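Local coordinates for protein polysaccharide deacetylase (Bacillus anthracis, PDB 2J13) that probably removes acetyl groups from amino sugars of bacterial cell-wall peptidoglycan, as a zinc-containing family 4 carbohydrate esterase, at residues L59-I73 and V82-Q96. Numbering follows the deposited sequence. Where two conformers were deposited one is given.
Sequences LTFDNGYENGYTGKI and VPATFFVTGHYIKTQ. With ZN (zinc ion), chain E.
Tyr-92 and Asn-63 bury the most surface here, followed by Phe-86. The Tyr-92 ring lies between two aliphatic groups. Asn-63 CB sits over the centre of one face, 3.7 Å from the ring centroid, in a CH-pi contact. Gln-96 CG covers the opposite face. The phenol hydroxyl Tyr-92 OH donates to Glu-66 OE1 at 2.7 Å, on the anti side and 32° out of the carboxylate plane. The syn lone pair of Glu-66 OE1 takes Thr-70 OG1 at 2.6 Å. Glu-66 OE2 accepts from Thr-70 N and Gly-68 N. With CG anti to the backbone N (chi1 180°) and a bend at chi2, Glu-66 lays CB and CG against Gln-96 NE2.

Deeper in, the Asn-63 amide puts ND2 at the edge of the Phe-86 ring, 3.5 Å from Phe-86 CD2. The Phe-86 and Phe-61 rings lie side by side and nearly parallel, but barely overlap. Their centroids are 5.1 Å apart. These side chains share one sheet face; Thr-60, Asp-62 and Phe-87 lie on the other, where Asp-62 OD1 forms a salt bridge with Arg-152. Strands 59-63 and 84-88 pair in parallel to form this part of the sheet. Phe-87 N to Phe-61 O is a nearly straight hydrogen bond of 2.8 Å.

Helix 70-80 links the strands in a beta-alpha-beta unit of the NodB-type deacetylase domain. At the carboxyl ends of the strands, one carboxylate accepts four hydrogen bonds: one from its own loop (Gly-68), two from the start of helix 70-80 (Thr-70) and one from helix 90-95 (Tyr-92). The four donors would be expected to favour the charged form of Glu-66, and the bond from Tyr-92 OH should orient that hydroxyl.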
ATOM      1  N   LEU A  59       0.325  -7.256  -5.248  1.00 18.02           N
ATOM      2  CA  LEU A  59      -0.590  -7.419  -4.149  0.50 17.18           C
ATOM      3  C   LEU A  59      -0.227  -6.478  -2.992  1.00 17.84           C
ATOM      4  O   LEU A  59       0.944  -6.409  -2.568  1.00 17.78           O
ATOM      5  CB  LEU A  59      -0.548  -8.884  -3.716  0.50 17.71           C
ATOM      6  CG  LEU A  59      -1.446  -9.330  -2.590  0.50 15.00           C
ATOM      7  CD1 LEU A  59      -2.890  -9.082  -2.967  0.50 16.00           C
ATOM      8  CD2 LEU A  59      -1.233 -10.802  -2.208  0.50 16.76           C
ATOM      9  N   THR A  60      -1.240  -5.791  -2.462  1.00 17.99           N
ATOM     10  CA  THR A  60      -1.063  -4.928  -1.307  1.00 16.57           C
ATOM     11  C   THR A  60      -2.240  -5.082  -0.364  1.00 17.03           C
ATOM     12  O   THR A  60      -3.320  -5.507  -0.781  1.00 17.38           O
ATOM     13  CB  THR A  60      -0.928  -3.449  -1.699  1.00 16.72           C
ATOM     14  OG1 THR A  60      -2.192  -2.943  -2.157  1.00 17.82           O
ATOM     15  CG2 THR A  60       0.156  -3.241  -2.745  1.00 16.81           C
ATOM     16  N   PHE A  61      -1.987  -4.754   0.897  1.00 16.91           N
ATOM     17  CA  PHE A  61      -2.983  -4.762   1.978  1.00 17.20           C
ATOM     18  C   PHE A  61      -2.790  -3.485   2.784  1.00 18.14           C
ATOM     19  O   PHE A  61      -1.657  -3.012   2.938  1.00 18.02           O
ATOM     20  CB  PHE A  61      -2.801  -5.952   2.923  1.00 17.96           C
ATOM     21  CG  PHE A  61      -2.968  -7.296   2.264  1.00 19.50           C
ATOM     22  CD1 PHE A  61      -1.918  -7.899   1.635  1.00 20.31           C
ATOM     23  CD2 PHE A  61      -4.184  -7.960   2.305  1.00 22.70           C
ATOM     24  CE1 PHE A  61      -2.085  -9.168   1.032  1.00 20.28           C
ATOM     25  CE2 PHE A  61      -4.324  -9.193   1.706  1.00 20.97           C
ATOM     26  CZ  PHE A  61      -3.282  -9.744   1.036  1.00 20.22           C
ATOM     27  N   ASP A  62      -3.893  -2.965   3.342  1.00 18.24           N
ATOM     28  CA  ASP A  62      -3.820  -1.880   4.326  1.00 19.03           C
ATOM     29  C   ASP A  62      -4.168  -2.422   5.715  1.00 20.62           C
ATOM     30  O   ASP A  62      -5.147  -3.166   5.892  1.00 22.16           O
ATOM     31  CB  ASP A  62      -4.751  -0.722   3.969  1.00 19.14           C
ATOM     32  CG  ASP A  62      -4.370  -0.027   2.705  1.00 20.74           C
ATOM     33  OD1 ASP A  62      -3.284  -0.326   2.166  1.00 19.94           O
ATOM     34  OD2 ASP A  62      -5.212   0.773   2.180  1.00 21.81           O
ATOM     35  N   ASN A  63      -3.367  -2.029   6.701  1.00 21.94           N
ATOM     36  CA  ASN A  63      -3.419  -2.566   8.027  1.00 23.37           C
ATOM     37  C   ASN A  63      -3.513  -1.462   9.049  1.00 25.41           C
ATOM     38  O   ASN A  63      -2.540  -1.065   9.656  1.00 23.87           O
ATOM     39  CB  ASN A  63      -2.196  -3.418   8.284  1.00 24.57           C
ATOM     40  CG  ASN A  63      -2.090  -4.551   7.323  1.00 24.59           C
ATOM     41  OD1 ASN A  63      -2.355  -5.684   7.683  1.00 31.23           O
ATOM     42  ND2 ASN A  63      -1.718  -4.259   6.088  1.00 29.81           N
ATOM     43  N   GLY A  64      -4.722  -0.932   9.162  1.00 29.05           N
ATOM     44  CA  GLY A  64      -5.072  -0.015  10.232  1.00 31.04           C
ATOM     45  C   GLY A  64      -5.880  -0.694  11.318  1.00 33.28           C
ATOM     46  O   GLY A  64      -6.097  -0.105  12.370  1.00 33.94           O
ATOM     47  N   TYR A  65      -6.395  -1.889  11.034  1.00 34.68           N
ATOM     48  CA  TYR A  65      -7.147  -2.660  12.010  0.50 35.47           C
ATOM     49  C   TYR A  65      -6.758  -4.133  11.877  1.00 35.80           C
ATOM     50  O   TYR A  65      -6.429  -4.599  10.766  1.00 37.14           O
ATOM     51  CB  TYR A  65      -8.637  -2.462  11.752  0.50 36.62           C
ATOM     52  CG  TYR A  65      -9.544  -3.090  12.768  0.50 37.10           C
ATOM     53  CD1 TYR A  65      -9.824  -2.449  13.968  0.50 38.66           C
ATOM     54  CD2 TYR A  65     -10.152  -4.323  12.519  0.50 35.68           C
ATOM     55  CE1 TYR A  65     -10.676  -3.019  14.900  0.50 40.22           C
ATOM     56  CE2 TYR A  65     -10.999  -4.905  13.448  0.50 36.16           C
ATOM     57  CZ  TYR A  65     -11.257  -4.250  14.634  0.50 38.09           C
ATOM     58  OH  TYR A  65     -12.100  -4.821  15.556  0.50 36.95           O
ATOM     59  N   GLU A  66      -6.756  -4.863  12.987  1.00 35.70           N
ATOM     60  CA  GLU A  66      -6.503  -6.312  12.939  1.00 35.60           C
ATOM     61  C   GLU A  66      -7.784  -7.068  13.241  1.00 35.76           C
ATOM     62  O   GLU A  66      -8.270  -7.040  14.365  1.00 35.89           O
ATOM     63  CB  GLU A  66      -5.416  -6.759  13.916  1.00 35.28           C
ATOM     64  CG  GLU A  66      -5.097  -8.285  13.923  1.00 36.28           C
ATOM     65  CD  GLU A  66      -4.735  -8.842  12.559  1.00 36.87           C
ATOM     66  OE1 GLU A  66      -4.071  -8.115  11.760  1.00 37.25           O
ATOM     67  OE2 GLU A  66      -5.107 -10.024  12.289  1.00 34.45           O
ATOM     68  N   ASN A  67      -8.282  -7.786  12.242  1.00 35.65           N
ATOM     69  CA  ASN A  67      -9.506  -8.558  12.357  1.00 36.47           C
ATOM     70  C   ASN A  67      -9.262  -9.976  12.845  1.00 36.44           C
ATOM     71  O   ASN A  67     -10.211 -10.681  13.181  1.00 37.53           O
ATOM     72  CB  ASN A  67     -10.210  -8.611  11.010  1.00 37.20           C
ATOM     73  CG  ASN A  67     -10.879  -7.302  10.640  1.00 38.33           C
ATOM     74  OD1 ASN A  67     -10.319  -6.479   9.912  1.00 39.10           O
ATOM     75  ND2 ASN A  67     -12.107  -7.127  11.110  1.00 41.27           N
ATOM     76  N   GLY A  68      -7.999 -10.386  12.879  1.00 35.63           N
ATOM     77  CA  GLY A  68      -7.581 -11.697  13.401  1.00 35.32           C
ATOM     78  C   GLY A  68      -7.187 -12.706  12.327  1.00 34.82           C
ATOM     79  O   GLY A  68      -6.946 -13.901  12.621  1.00 34.86           O
ATOM     80  N   TYR A  69      -7.085 -12.252  11.081  1.00 32.49           N
ATOM     81  CA  TYR A  69      -6.760 -13.166   9.968  1.00 31.50           C
ATOM     82  C   TYR A  69      -5.451 -12.837   9.239  1.00 30.04           C
ATOM     83  O   TYR A  69      -5.095 -13.501   8.273  1.00 27.31           O
ATOM     84  CB  TYR A  69      -7.947 -13.192   9.006  1.00 33.26           C
ATOM     85  CG  TYR A  69      -9.197 -13.583   9.744  1.00 34.84           C
ATOM     86  CD1 TYR A  69      -9.359 -14.886  10.187  1.00 37.27           C
ATOM     87  CD2 TYR A  69     -10.177 -12.645  10.059  1.00 35.11           C
ATOM     88  CE1 TYR A  69     -10.468 -15.265  10.907  1.00 37.93           C
ATOM     89  CE2 TYR A  69     -11.326 -13.027  10.793  1.00 36.46           C
ATOM     90  CZ  TYR A  69     -11.447 -14.342  11.199  1.00 37.15           C
ATOM     91  OH  TYR A  69     -12.541 -14.790  11.914  1.00 37.31           O
ATOM     92  N   THR A  70      -4.746 -11.788   9.663  1.00 28.67           N
ATOM     93  CA  THR A  70      -3.519 -11.442   8.970  1.00 27.50           C
ATOM     94  C   THR A  70      -2.493 -12.581   9.024  1.00 27.18           C
ATOM     95  O   THR A  70      -1.758 -12.768   8.085  1.00 26.00           O
ATOM     96  CB  THR A  70      -2.957 -10.124   9.473  1.00 27.64           C
ATOM     97  OG1 THR A  70      -3.984  -9.112   9.312  1.00 28.47           O
ATOM     98  CG2 THR A  70      -1.691  -9.746   8.706  1.00 27.86           C
ATOM     99  N   GLY A  71      -2.436 -13.332  10.120  1.00 27.93           N
ATOM    100  CA  GLY A  71      -1.500 -14.457  10.205  1.00 28.53           C
ATOM    101  C   GLY A  71      -1.826 -15.529   9.177  1.00 29.09           C
ATOM    102  O   GLY A  71      -0.926 -16.146   8.609  1.00 30.35           O
ATOM    103  N   LYS A  72      -3.109 -15.743   8.936  1.00 30.10           N
ATOM    104  CA  LYS A  72      -3.569 -16.708   7.918  1.00 30.68           C
ATOM    105  C   LYS A  72      -3.248 -16.224   6.500  1.00 29.76           C
ATOM    106  O   LYS A  72      -2.854 -17.027   5.660  1.00 29.83           O
ATOM    107  CB  LYS A  72      -5.066 -16.993   8.085  1.00 32.19           C
ATOM    108  CG  LYS A  72      -5.391 -17.843   9.319  1.00 36.08           C
ATOM    109  CD  LYS A  72      -6.859 -17.706   9.714  1.00 41.17           C
ATOM    110  CE  LYS A  72      -7.454 -18.998  10.288  1.00 43.22           C
ATOM    111  NZ  LYS A  72      -8.948 -18.952  10.398  1.00 45.17           N
ATOM    112  N   ILE A  73      -3.399 -14.915   6.238  1.00 27.56           N
ATOM    113  CA  ILE A  73      -2.942 -14.311   4.973  1.00 26.93           C
ATOM    114  C   ILE A  73      -1.452 -14.550   4.793  1.00 26.19           C
ATOM    115  O   ILE A  73      -0.990 -14.960   3.722  1.00 25.85           O
ATOM    116  CB  ILE A  73      -3.243 -12.759   4.936  1.00 26.65           C
ATOM    117  CG1 ILE A  73      -4.731 -12.517   4.817  1.00 28.70           C
ATOM    118  CG2 ILE A  73      -2.509 -12.073   3.815  1.00 26.27           C
ATOM    119  CD1 ILE A  73      -5.340 -12.933   3.554  1.00 30.73           C
ATOM    120  N   VAL A  82       4.424 -15.528  -2.632  1.00 25.60           N
ATOM    121  CA  VAL A  82       3.903 -14.317  -3.245  1.00 24.86           C
ATOM    122  C   VAL A  82       4.278 -13.149  -2.329  1.00 23.83           C
ATOM    123  O   VAL A  82       3.956 -13.203  -1.132  1.00 25.12           O
ATOM    124  CB  VAL A  82       2.342 -14.412  -3.363  1.00 23.87           C
ATOM    125  CG1 VAL A  82       1.735 -13.067  -3.667  1.00 23.95           C
ATOM    126  CG2 VAL A  82       1.970 -15.425  -4.450  1.00 24.70           C
ATOM    127  N   PRO A  83       4.957 -12.130  -2.878  1.00 23.26           N
ATOM    128  CA  PRO A  83       5.295 -10.930  -2.123  1.00 23.24           C
ATOM    129  C   PRO A  83       4.129  -9.949  -2.049  1.00 22.03           C
ATOM    130  O   PRO A  83       3.335  -9.861  -2.968  1.00 22.05           O
ATOM    131  CB  PRO A  83       6.424 -10.324  -2.953  1.00 24.14           C
ATOM    132  CG  PRO A  83       6.113 -10.675  -4.337  1.00 24.29           C
ATOM    133  CD  PRO A  83       5.462 -12.050  -4.258  1.00 23.33           C
ATOM    134  N   ALA A  84       4.054  -9.215  -0.946  1.00 21.13           N
ATOM    135  CA  ALA A  84       3.049  -8.167  -0.794  1.00 19.78           C
ATOM    136  C   ALA A  84       3.638  -6.990  -0.040  1.00 19.74           C
ATOM    137  O   ALA A  84       4.675  -7.112   0.627  1.00 19.45           O
ATOM    138  CB  ALA A  84       1.854  -8.709  -0.045  1.00 20.48           C
ATOM    139  N   THR A  85       2.997  -5.830  -0.179  1.00 18.36           N
ATOM    140  CA  THR A  85       3.257  -4.686   0.682  1.00 17.60           C
ATOM    141  C   THR A  85       2.055  -4.537   1.630  1.00 17.25           C
ATOM    142  O   THR A  85       0.903  -4.548   1.177  1.00 18.59           O
ATOM    143  CB  THR A  85       3.513  -3.353  -0.074  1.00 18.38           C
ATOM    144  OG1 THR A  85       4.744  -3.434  -0.803  1.00 20.95           O
ATOM    145  CG2 THR A  85       3.586  -2.154   0.901  1.00 17.87           C
ATOM    146  N   PHE A  86       2.347  -4.383   2.922  1.00 16.93           N
ATOM    147  CA  PHE A  86       1.382  -4.122   3.982  1.00 17.43           C
ATOM    148  C   PHE A  86       1.604  -2.677   4.430  1.00 17.22           C
ATOM    149  O   PHE A  86       2.662  -2.356   4.992  1.00 17.03           O
ATOM    150  CB  PHE A  86       1.607  -5.064   5.167  1.00 18.99           C
ATOM    151  CG  PHE A  86       1.334  -6.515   4.841  1.00 20.01           C
ATOM    152  CD1 PHE A  86       2.311  -7.292   4.265  1.00 21.24           C
ATOM    153  CD2 PHE A  86       0.091  -7.060   5.077  1.00 20.34           C
ATOM    154  CE1 PHE A  86       2.052  -8.615   3.926  1.00 21.67           C
ATOM    155  CE2 PHE A  86      -0.172  -8.414   4.767  1.00 19.93           C
ATOM    156  CZ  PHE A  86       0.840  -9.173   4.205  1.00 20.92           C
ATOM    157  N   PHE A  87       0.606  -1.831   4.171  1.00 16.17           N
ATOM    158  CA  PHE A  87       0.635  -0.426   4.570  1.00 16.05           C
ATOM    159  C   PHE A  87       0.068  -0.330   5.959  1.00 16.75           C
ATOM    160  O   PHE A  87      -1.117  -0.516   6.147  1.00 19.63           O
ATOM    161  CB  PHE A  87      -0.193   0.442   3.584  1.00 16.01           C
ATOM    162  CG  PHE A  87       0.442   0.575   2.259  1.00 15.29           C
ATOM    163  CD1 PHE A  87       1.398   1.541   2.020  1.00 15.92           C
ATOM    164  CD2 PHE A  87       0.044  -0.251   1.189  1.00 15.59           C
ATOM    165  CE1 PHE A  87       2.019   1.640   0.761  1.00 16.27           C
ATOM    166  CE2 PHE A  87       0.688  -0.159  -0.037  1.00 17.44           C
ATOM    167  CZ  PHE A  87       1.664   0.814  -0.257  1.00 17.27           C
ATOM    168  N   VAL A  88       0.930  -0.069   6.938  1.00 17.13           N
ATOM    169  CA  VAL A  88       0.573  -0.120   8.373  1.00 17.47           C
ATOM    170  C   VAL A  88       0.399   1.260   9.016  1.00 17.72           C
ATOM    171  O   VAL A  88       1.078   2.218   8.648  1.00 17.37           O
ATOM    172  CB  VAL A  88       1.633  -0.942   9.201  1.00 18.73           C
ATOM    173  CG1 VAL A  88       1.754  -2.366   8.605  1.00 18.33           C
ATOM    174  CG2 VAL A  88       2.967  -0.213   9.219  1.00 18.49           C
ATOM    175  N   THR A  89      -0.513   1.347   9.979  1.00 19.23           N
ATOM    176  CA  THR A  89      -0.638   2.552  10.797  1.00 20.44           C
ATOM    177  C   THR A  89       0.137   2.415  12.125  1.00 22.57           C
ATOM    178  O   THR A  89       0.594   1.343  12.488  1.00 22.90           O
ATOM    179  CB  THR A  89      -2.091   2.838  11.138  1.00 21.50           C
ATOM    180  OG1 THR A  89      -2.622   1.808  11.992  1.00 22.34           O
ATOM    181  CG2 THR A  89      -2.961   2.994   9.857  1.00 20.68           C
ATOM    182  N   GLY A  90       0.228   3.499  12.876  1.00 24.63           N
ATOM    183  CA  GLY A  90       0.842   3.459  14.218  1.00 25.99           C
ATOM    184  C   GLY A  90       0.104   2.586  15.220  1.00 27.68           C
ATOM    185  O   GLY A  90       0.746   1.873  16.013  1.00 29.69           O
ATOM    186  N   HIS A  91      -1.227   2.598  15.183  1.00 28.74           N
ATOM    187  CA  HIS A  91      -2.036   1.748  16.046  1.00 30.18           C
ATOM    188  C   HIS A  91      -1.744   0.292  15.764  1.00 29.70           C
ATOM    189  O   HIS A  91      -1.579  -0.519  16.663  1.00 30.00           O
ATOM    190  CB  HIS A  91      -3.528   2.016  15.825  1.00 32.01           C
ATOM    191  CG  HIS A  91      -4.445   1.098  16.587  1.00 36.33           C
ATOM    192  ND1 HIS A  91      -4.722   1.263  17.931  1.00 39.39           N
ATOM    193  CD2 HIS A  91      -5.169   0.027  16.186  1.00 38.21           C
ATOM    194  CE1 HIS A  91      -5.562   0.325  18.326  1.00 40.62           C
ATOM    195  NE2 HIS A  91      -5.853  -0.437  17.289  1.00 41.10           N
ATOM    196  N   TYR A  92      -1.629  -0.032  14.486  1.00 27.51           N
ATOM    197  CA  TYR A  92      -1.313  -1.394  14.107  1.00 27.25           C
ATOM    198  C   TYR A  92       0.083  -1.786  14.613  1.00 27.10           C
ATOM    199  O   TYR A  92       0.245  -2.840  15.227  1.00 28.21           O
ATOM    200  CB  TYR A  92      -1.412  -1.556  12.591  1.00 26.03           C
ATOM    201  CG  TYR A  92      -1.499  -3.002  12.187  1.00 25.93           C
ATOM    202  CD1 TYR A  92      -0.356  -3.729  11.965  1.00 23.72           C
ATOM    203  CD2 TYR A  92      -2.713  -3.628  12.052  1.00 25.99           C
ATOM    204  CE1 TYR A  92      -0.418  -5.059  11.631  1.00 26.52           C
ATOM    205  CE2 TYR A  92      -2.792  -4.964  11.729  1.00 27.75           C
ATOM    206  CZ  TYR A  92      -1.631  -5.665  11.499  1.00 26.73           C
ATOM    207  OH  TYR A  92      -1.654  -7.001  11.186  1.00 28.96           O
ATOM    208  N   ILE A  93       1.098  -0.949  14.369  1.00 26.77           N
ATOM    209  CA  ILE A  93       2.468  -1.239  14.823  1.00 27.99           C
ATOM    210  C   ILE A  93       2.527  -1.474  16.338  1.00 29.29           C
ATOM    211  O   ILE A  93       3.159  -2.434  16.794  1.00 29.50           O
ATOM    212  CB  ILE A  93       3.468  -0.106  14.473  1.00 28.25           C
ATOM    213  CG1 ILE A  93       3.684   0.016  12.961  1.00 28.43           C
ATOM    214  CG2 ILE A  93       4.839  -0.364  15.129  1.00 29.46           C
ATOM    215  CD1 ILE A  93       4.348   1.362  12.534  1.00 28.27           C
ATOM    216  N   LYS A  94       1.871  -0.613  17.101  1.00 30.43           N
ATOM    217  CA  LYS A  94       1.947  -0.695  18.572  1.00 31.94           C
ATOM    218  C   LYS A  94       1.239  -1.939  19.112  1.00 32.60           C
ATOM    219  O   LYS A  94       1.658  -2.502  20.150  1.00 34.26           O
ATOM    220  CB  LYS A  94       1.344   0.559  19.191  1.00 32.77           C
ATOM    221  CG  LYS A  94       2.128   1.840  18.893  1.00 36.06           C
ATOM    222  CD  LYS A  94       3.409   2.018  19.717  1.00 41.07           C
ATOM    223  CE  LYS A  94       3.094   2.367  21.155  1.00 43.24           C
ATOM    224  NZ  LYS A  94       4.301   2.749  21.942  1.00 46.60           N
ATOM    225  N   THR A  95       0.162  -2.349  18.450  1.00 31.29           N
ATOM    226  CA  THR A  95      -0.699  -3.426  18.947  1.00 31.26           C
ATOM    227  C   THR A  95      -0.443  -4.789  18.309  1.00 30.96           C
ATOM    228  O   THR A  95      -0.960  -5.804  18.806  1.00 30.79           O
ATOM    229  CB  THR A  95      -2.190  -3.070  18.815  1.00 31.78           C
ATOM    230  OG1 THR A  95      -2.577  -2.905  17.430  1.00 32.04           O
ATOM    231  CG2 THR A  95      -2.510  -1.795  19.621  1.00 31.63           C
ATOM    232  N   GLN A  96       0.346  -4.836  17.235  1.00 30.10           N
ATOM    233  CA  GLN A  96       0.573  -6.098  16.508  1.00 29.91           C
ATOM    234  C   GLN A  96       2.046  -6.291  16.126  1.00 29.78           C
ATOM    235  O   GLN A  96       2.369  -6.665  14.990  1.00 28.90           O
ATOM    236  CB  GLN A  96      -0.338  -6.175  15.266  1.00 30.19           C
ATOM    237  CG  GLN A  96      -1.815  -5.975  15.549  1.00 31.00           C
ATOM    238  CD  GLN A  96      -2.470  -7.107  16.355  1.00 31.52           C
ATOM    239  OE1 GLN A  96      -1.944  -8.224  16.425  1.00 33.21           O
ATOM    240  NE2 GLN A  96      -3.650  -6.827  16.931  1.00 33.69           N
TER
HETATM  241 ZN    ZN E1239      -4.295   2.696  19.024  1.00 57.55          ZN
HETATM  242  O   HOH W   1       2.467  -9.278  -5.473  1.00 22.35           O
HETATM  243  O   HOH W   2      -5.169   2.455  12.593  0.50 23.02           O
HETATM  244  O   HOH W   3      -2.591   2.327  20.534  1.00 64.53           O